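Local coordinates for Sts-2 protein (Mus musculus, PDB 3D6A) that probably interferes with CBL-mediated down-regulation of activated receptors such as T-cell receptors and EGFR, this chain carrying its histidine phosphatase domain, at residues A[14-19]-A[201-206]; A[63-68]-A[97-102]. All blocks are in the same frame, centred on the assembly; numbering follows the deposited sequence.

Contact 1 (A[14-19]-A[201-206]); sequences VIRHGE and SHSSAL. Unlike the reference sequence in segment 14-19: Ile15 (reference Val). With W (tungsten ion), chain J.
Arg16 and Ser203 meet at the tungsten site, the Ser203 hydroxyl lying over one face of the guanidinium group with OG 3.0 Å from NE, at an angle too poor for a hydrogen bond. What joins them properly is water 1, a ligand of the tungsten, which accepts from Arg16 NE at 2.7 Å and from the backbone N of Ser203 at 2.8 Å. Arg16 NH2 gives a second bond, to water 2 at the guanidinium edge, and the metal lies in the same plane. The side chain gets there with CG trans to the backbone N (chi1 -176°) and runs extended as far as NE, while CG itself covers a face of the His17 ring. His17 NE2 binds tungsten at 2.5 Å; on the ring's other nitrogen, ND1 donates to Gly18 O at 2.8 Å, in the ring plane and almost straight, which fixes the ring's rotation. The His202 ring stands oblique to that of His17, planes at 78°, with the metal and water 3 at its edge, in the ring plane, and Ser95 holds its NE2. Next to the site, strands 11-16 and 196-201 run parallel: Ser201 N donates to Ile15 O at 2.9 Å and Ser201 O accepts from His17 N at 3.2 Å. Further back along the strand, Val14 CG1 packs on Ala205 CB and Leu206 CD1. Without the guanidinium, as with an alanine here, waters 1 and 2 are likely to lose their Arg16 donors, and one face of His17 the cover of CG. Three water oxygens and His17 NE2 around the tungsten, with Arg16 and Ser203 donating to two of the waters, are consistent with a phosphate-like group bound at the Arg-His-Gly motif of the histidine phosphatase fold, whose histidine takes up phosphate in this superfamily.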
loop_
_atom_site.group_PDB
_atom_site.type_symbol
_atom_site.label_atom_id
_atom_site.label_comp_id
_atom_site.label_asym_id
_atom_site.label_seq_id
_atom_site.Cartn_x
_atom_site.Cartn_y
_atom_site.Cartn_z
ATOM N N VAL A 14 2.103 14.310 -15.629
ATOM C CA VAL A 14 2.845 14.781 -14.469
ATOM C C VAL A 14 2.338 13.994 -13.261
ATOM O O VAL A 14 1.138 13.955 -13.002
ATOM C CB VAL A 14 2.650 16.296 -14.222
ATOM C CG1 VAL A 14 3.668 16.805 -13.170
ATOM C CG2 VAL A 14 2.786 17.065 -15.518
ATOM N N ILE A 15 3.266 13.393 -12.529
ATOM C CA ILE A 15 2.975 12.490 -11.411
ATOM C C ILE A 15 3.708 12.931 -10.121
ATOM O O ILE A 15 4.927 13.095 -10.124
ATOM C CB ILE A 15 3.423 11.044 -11.790
ATOM C CG1 ILE A 15 2.846 10.645 -13.159
ATOM C CG2 ILE A 15 3.028 10.047 -10.700
ATOM C CD1 ILE A 15 3.262 9.273 -13.663
ATOM N N ARG A 16 2.974 13.109 -9.020
ATOM C CA ARG A 16 3.596 13.350 -7.708
ATOM C C ARG A 16 4.168 12.030 -7.214
ATOM O O ARG A 16 3.610 10.951 -7.471
ATOM C CB ARG A 16 2.591 13.891 -6.674
ATOM C CG ARG A 16 3.256 14.264 -5.288
ATOM C CD ARG A 16 2.244 14.447 -4.154
ATOM N NE ARG A 16 2.933 14.794 -2.910
ATOM C CZ ARG A 16 2.423 14.744 -1.687
ATOM N NH1 ARG A 16 1.162 14.361 -1.483
ATOM N NH2 ARG A 16 3.201 15.087 -0.651
ATOM N N HIS A 17 5.290 12.126 -6.510
ATOM C CA HIS A 17 5.963 10.981 -5.893
ATOM C C HIS A 17 5.064 10.288 -4.866
ATOM O O HIS A 17 4.108 10.905 -4.320
ATOM C CB HIS A 17 7.229 11.470 -5.184
ATOM C CG HIS A 17 6.968 12.488 -4.117
ATOM N ND1 HIS A 17 6.474 12.154 -2.874
ATOM C CD2 HIS A 17 7.198 13.824 -4.086
ATOM C CE1 HIS A 17 6.355 13.251 -2.143
ATOM N NE2 HIS A 17 6.788 14.281 -2.857
ATOM N N GLY A 18 5.404 9.032 -4.564
ATOM C CA GLY A 18 4.694 8.260 -3.547
ATOM C C GLY A 18 5.015 8.726 -2.143
ATOM O O GLY A 18 5.842 9.614 -1.951
ATOM N N GLU A 19 4.326 8.135 -1.170
ATOM C CA GLU A 19 4.456 8.478 0.231
ATOM C C GLU A 19 5.926 8.377 0.643
ATOM O O GLU A 19 6.571 7.359 0.395
ATOM C CB GLU A 19 3.599 7.512 1.081
ATOM C CG GLU A 19 3.570 7.847 2.562
ATOM C CD GLU A 19 2.898 6.779 3.398
ATOM O OE1 GLU A 19 3.505 5.693 3.606
ATOM O OE2 GLU A 19 1.763 7.034 3.864
ATOM N N SER A 201 7.674 14.098 -10.201
ATOM C CA SER A 201 8.120 15.308 -9.553
ATOM C C SER A 201 7.329 15.559 -8.276
ATOM O O SER A 201 6.926 14.609 -7.594
ATOM C CB SER A 201 8.029 16.469 -10.555
ATOM O OG SER A 201 8.451 17.700 -10.005
ATOM N N HIS A 202 7.114 16.825 -7.944
ATOM C CA HIS A 202 6.449 17.190 -6.696
ATOM C C HIS A 202 5.059 17.724 -6.971
ATOM O O HIS A 202 4.745 18.072 -8.109
ATOM C CB HIS A 202 7.254 18.259 -5.957
ATOM C CG HIS A 202 8.693 17.908 -5.816
ATOM N ND1 HIS A 202 9.192 17.259 -4.707
ATOM C CD2 HIS A 202 9.738 18.074 -6.662
ATOM C CE1 HIS A 202 10.487 17.046 -4.872
ATOM N NE2 HIS A 202 10.842 17.527 -6.052
ATOM N N SER A 203 4.248 17.823 -5.908
ATOM C CA SER A 203 2.905 18.391 -5.992
ATOM C C SER A 203 2.876 19.669 -6.824
ATOM O O SER A 203 1.991 19.860 -7.646
ATOM C CB SER A 203 2.404 18.726 -4.587
ATOM O OG SER A 203 2.191 17.543 -3.898
ATOM N N SER A 204 3.836 20.549 -6.568
ATOM C CA SER A 204 3.918 21.851 -7.262
ATOM C C SER A 204 3.975 21.742 -8.802
ATOM O O SER A 204 3.388 22.571 -9.509
ATOM C CB SER A 204 5.123 22.615 -6.745
ATOM O OG SER A 204 6.265 21.806 -6.927
ATOM N N ALA A 205 4.644 20.704 -9.300
ATOM C CA ALA A 205 4.801 20.457 -10.737
ATOM C C ALA A 205 3.506 20.246 -11.511
ATOM O O ALA A 205 3.457 20.553 -12.698
ATOM C CB ALA A 205 5.729 19.278 -10.976
ATOM N N LEU A 206 2.477 19.691 -10.872
ATOM C CA LEU A 206 1.189 19.491 -11.556
ATOM C C LEU A 206 0.582 20.817 -12.020
ATOM O O LEU A 206 -0.198 20.844 -12.982
ATOM C CB LEU A 206 0.186 18.701 -10.706
ATOM C CG LEU A 206 0.306 17.172 -10.697
ATOM C CD1 LEU A 206 1.446 16.692 -9.810
ATOM C CD2 LEU A 206 -0.988 16.608 -10.193
HETATM W W W J . 6.327 16.643 -2.082
HETATM O O HOH W 1 4.910 16.473 -3.511
HETATM O O HOH W 2 5.796 16.073 -0.210
HETATM O O HOH W 3 8.205 16.107 -2.594
#

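Contact 2 (A[63-68]-A[97-102]); sequences NDPPLS and ALRCVQ
Asp64 OD1 is gripped twice: by the backbone N of Leu98 (3.0 Å, 156° at the hydrogen), approaching on the syn side 16° out of the carboxylate plane, and by water 4 at 2.8 Å. That water, lying in the plane of the Arg99 guanidinium at its edge, also donates to Pro65 O and accepts from Arg99 N and NH1, so four groups hold it. Asp64 thus takes the N-H of the first helical residue after the N-cap, Ala97, where a negative charge would probably be favoured; its OD2 forms a salt bridge with Arg54. Arg99 NH2 is paired with Glu132. Further along, Gln102 extends beyond CG and places OE1 2.9 Å from Leu67 N, in a bond of 168° tilted from the amide plane. The Gln102 and Leu67 side chains pass each other in opposite directions, Gln102 CB 3.5 Å from Leu67 CD2, while those of Leu67 and Arg99 cross at about a right angle, with CD1 against CB, and Pro66 CB rests on Leu98 CD2 at 3.9 Å. The loop 63-68 therefore lies along the first turns of helix 98-111, which follows strand 89-94, and leads into helix 69-85; its prolines also touch Val21 of helix 21-25 and Trp29 of helix 29-32.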
loop_
_atom_site.group_PDB
_atom_site.type_symbol
_atom_site.label_atom_id
_atom_site.label_comp_id
_atom_site.label_asym_id
_atom_site.label_seq_id
_atom_site.Cartn_x
_atom_site.Cartn_y
_atom_site.Cartn_z
ATOM N N ASN A 63 17.650 15.359 4.404
ATOM C CA ASN A 63 16.734 16.186 3.627
ATOM C C ASN A 63 16.421 15.549 2.278
ATOM O O ASN A 63 16.003 16.232 1.355
ATOM C CB ASN A 63 17.327 17.584 3.407
ATOM C CG ASN A 63 17.724 18.259 4.698
ATOM O OD1 ASN A 63 16.928 18.373 5.640
ATOM N ND2 ASN A 63 18.964 18.707 4.754
ATOM N N ASP A 64 16.638 14.244 2.174
ATOM C CA ASP A 64 16.350 13.509 0.951
ATOM C C ASP A 64 15.787 12.153 1.332
ATOM O O ASP A 64 16.447 11.136 1.137
ATOM C CB ASP A 64 17.619 13.360 0.112
ATOM C CG ASP A 64 17.339 13.038 -1.343
ATOM O OD1 ASP A 64 16.187 13.218 -1.801
ATOM O OD2 ASP A 64 18.289 12.598 -2.036
ATOM N N PRO A 65 14.558 12.131 1.889
ATOM C CA PRO A 65 14.016 10.877 2.376
ATOM C C PRO A 65 13.563 9.970 1.228
ATOM O O PRO A 65 13.196 10.473 0.150
ATOM C CB PRO A 65 12.823 11.319 3.228
ATOM C CG PRO A 65 12.382 12.606 2.596
ATOM C CD PRO A 65 13.631 13.256 2.111
ATOM N N PRO A 66 13.637 8.644 1.438
ATOM C CA PRO A 66 13.123 7.697 0.468
ATOM C C PRO A 66 11.622 7.489 0.633
ATOM O O PRO A 66 11.025 7.953 1.607
ATOM C CB PRO A 66 13.848 6.402 0.846
ATOM C CG PRO A 66 14.000 6.494 2.309
ATOM C CD PRO A 66 14.261 7.952 2.592
ATOM N N LEU A 67 11.040 6.781 -0.325
ATOM C CA LEU A 67 9.675 6.287 -0.243
ATOM C C LEU A 67 9.532 5.331 0.927
ATOM O O LEU A 67 10.433 4.559 1.241
ATOM C CB LEU A 67 9.346 5.540 -1.540
ATOM C CG LEU A 67 8.620 6.169 -2.731
ATOM C CD1 LEU A 67 8.512 7.699 -2.786
ATOM C CD2 LEU A 67 9.065 5.522 -4.048
ATOM N N SER A 68 8.381 5.389 1.557
ATOM C CA SER A 68 7.987 4.384 2.512
ATOM C C SER A 68 7.609 3.108 1.727
ATOM O O SER A 68 7.551 3.129 0.501
ATOM C CB SER A 68 6.823 4.935 3.347
ATOM O OG SER A 68 5.646 5.011 2.561
ATOM N N ALA A 97 15.268 14.567 -6.578
ATOM C CA ALA A 97 14.898 14.056 -5.249
ATOM C C ALA A 97 14.728 12.547 -5.276
ATOM O O ALA A 97 14.080 12.007 -6.164
ATOM C CB ALA A 97 13.605 14.739 -4.739
ATOM N N LEU A 98 15.333 11.870 -4.306
ATOM C CA LEU A 98 15.282 10.418 -4.207
ATOM C C LEU A 98 13.881 9.867 -4.351
ATOM O O LEU A 98 13.675 8.930 -5.113
ATOM C CB LEU A 98 15.877 9.961 -2.877
ATOM C CG LEU A 98 15.952 8.474 -2.551
ATOM C CD1 LEU A 98 16.754 7.766 -3.618
ATOM C CD2 LEU A 98 16.579 8.279 -1.157
ATOM N N ARG A 99 12.924 10.454 -3.629
ATOM C CA ARG A 99 11.517 10.013 -3.680
ATOM C C ARG A 99 10.954 9.991 -5.097
ATOM O O ARG A 99 10.128 9.115 -5.436
ATOM C CB ARG A 99 10.623 10.861 -2.750
ATOM C CG ARG A 99 10.718 12.365 -2.975
ATOM C CD ARG A 99 10.188 13.081 -1.760
ATOM N NE ARG A 99 10.062 14.535 -1.916
ATOM C CZ ARG A 99 11.019 15.410 -1.627
ATOM N NH1 ARG A 99 12.215 14.993 -1.199
ATOM N NH2 ARG A 99 10.789 16.705 -1.774
ATOM N N CYS A 100 11.437 10.917 -5.927
ATOM C CA CYS A 100 10.962 11.041 -7.310
ATOM C C CYS A 100 11.613 10.020 -8.244
ATOM O O CYS A 100 10.923 9.377 -9.043
ATOM C CB CYS A 100 11.103 12.484 -7.826
ATOM S SG CYS A 100 10.243 13.735 -6.780
ATOM N N VAL A 101 12.922 9.833 -8.120
ATOM C CA VAL A 101 13.626 8.835 -8.934
ATOM C C VAL A 101 13.128 7.423 -8.615
ATOM O O VAL A 101 12.949 6.606 -9.528
ATOM C CB VAL A 101 15.164 8.928 -8.805
ATOM C CG1 VAL A 101 15.830 7.834 -9.630
ATOM C CG2 VAL A 101 15.666 10.286 -9.293
ATOM N N GLN A 102 12.865 7.162 -7.333
ATOM C CA GLN A 102 12.302 5.886 -6.873
ATOM C C GLN A 102 10.888 5.623 -7.404
ATOM O O GLN A 102 10.562 4.509 -7.785
ATOM C CB GLN A 102 12.267 5.820 -5.333
ATOM C CG GLN A 102 13.586 5.524 -4.671
ATOM C CD GLN A 102 13.512 5.531 -3.149
ATOM O OE1 GLN A 102 12.865 6.386 -2.542
ATOM N NE2 GLN A 102 14.236 4.602 -2.519
HETATM O O HOH W 4 13.544 12.509 -1.359
#

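The two contacts, with centres 12 Å apart, meet around the tungsten site. Arg99 is the main bridge: its side chain comes to about 4 Å from the metal, with NE 3.4 Å from His17 NE2 and NH2 packed 3.1 Å from His202 CE1. Contact 1 supplies the metal-binding His17 just past strand 11-16, and His202 just past strand 196-201; contact 2 sets an arginine from the start of helix 98-111 beside them. A second junction ties the loops themselves, Glu19 OE1 lying 2.5 Å from Ser68 OG in a probable hydrogen bond. This gathering of Arg16, Arg99, His17 and His202 is consistent with the phosphate pocket of histidine phosphatases.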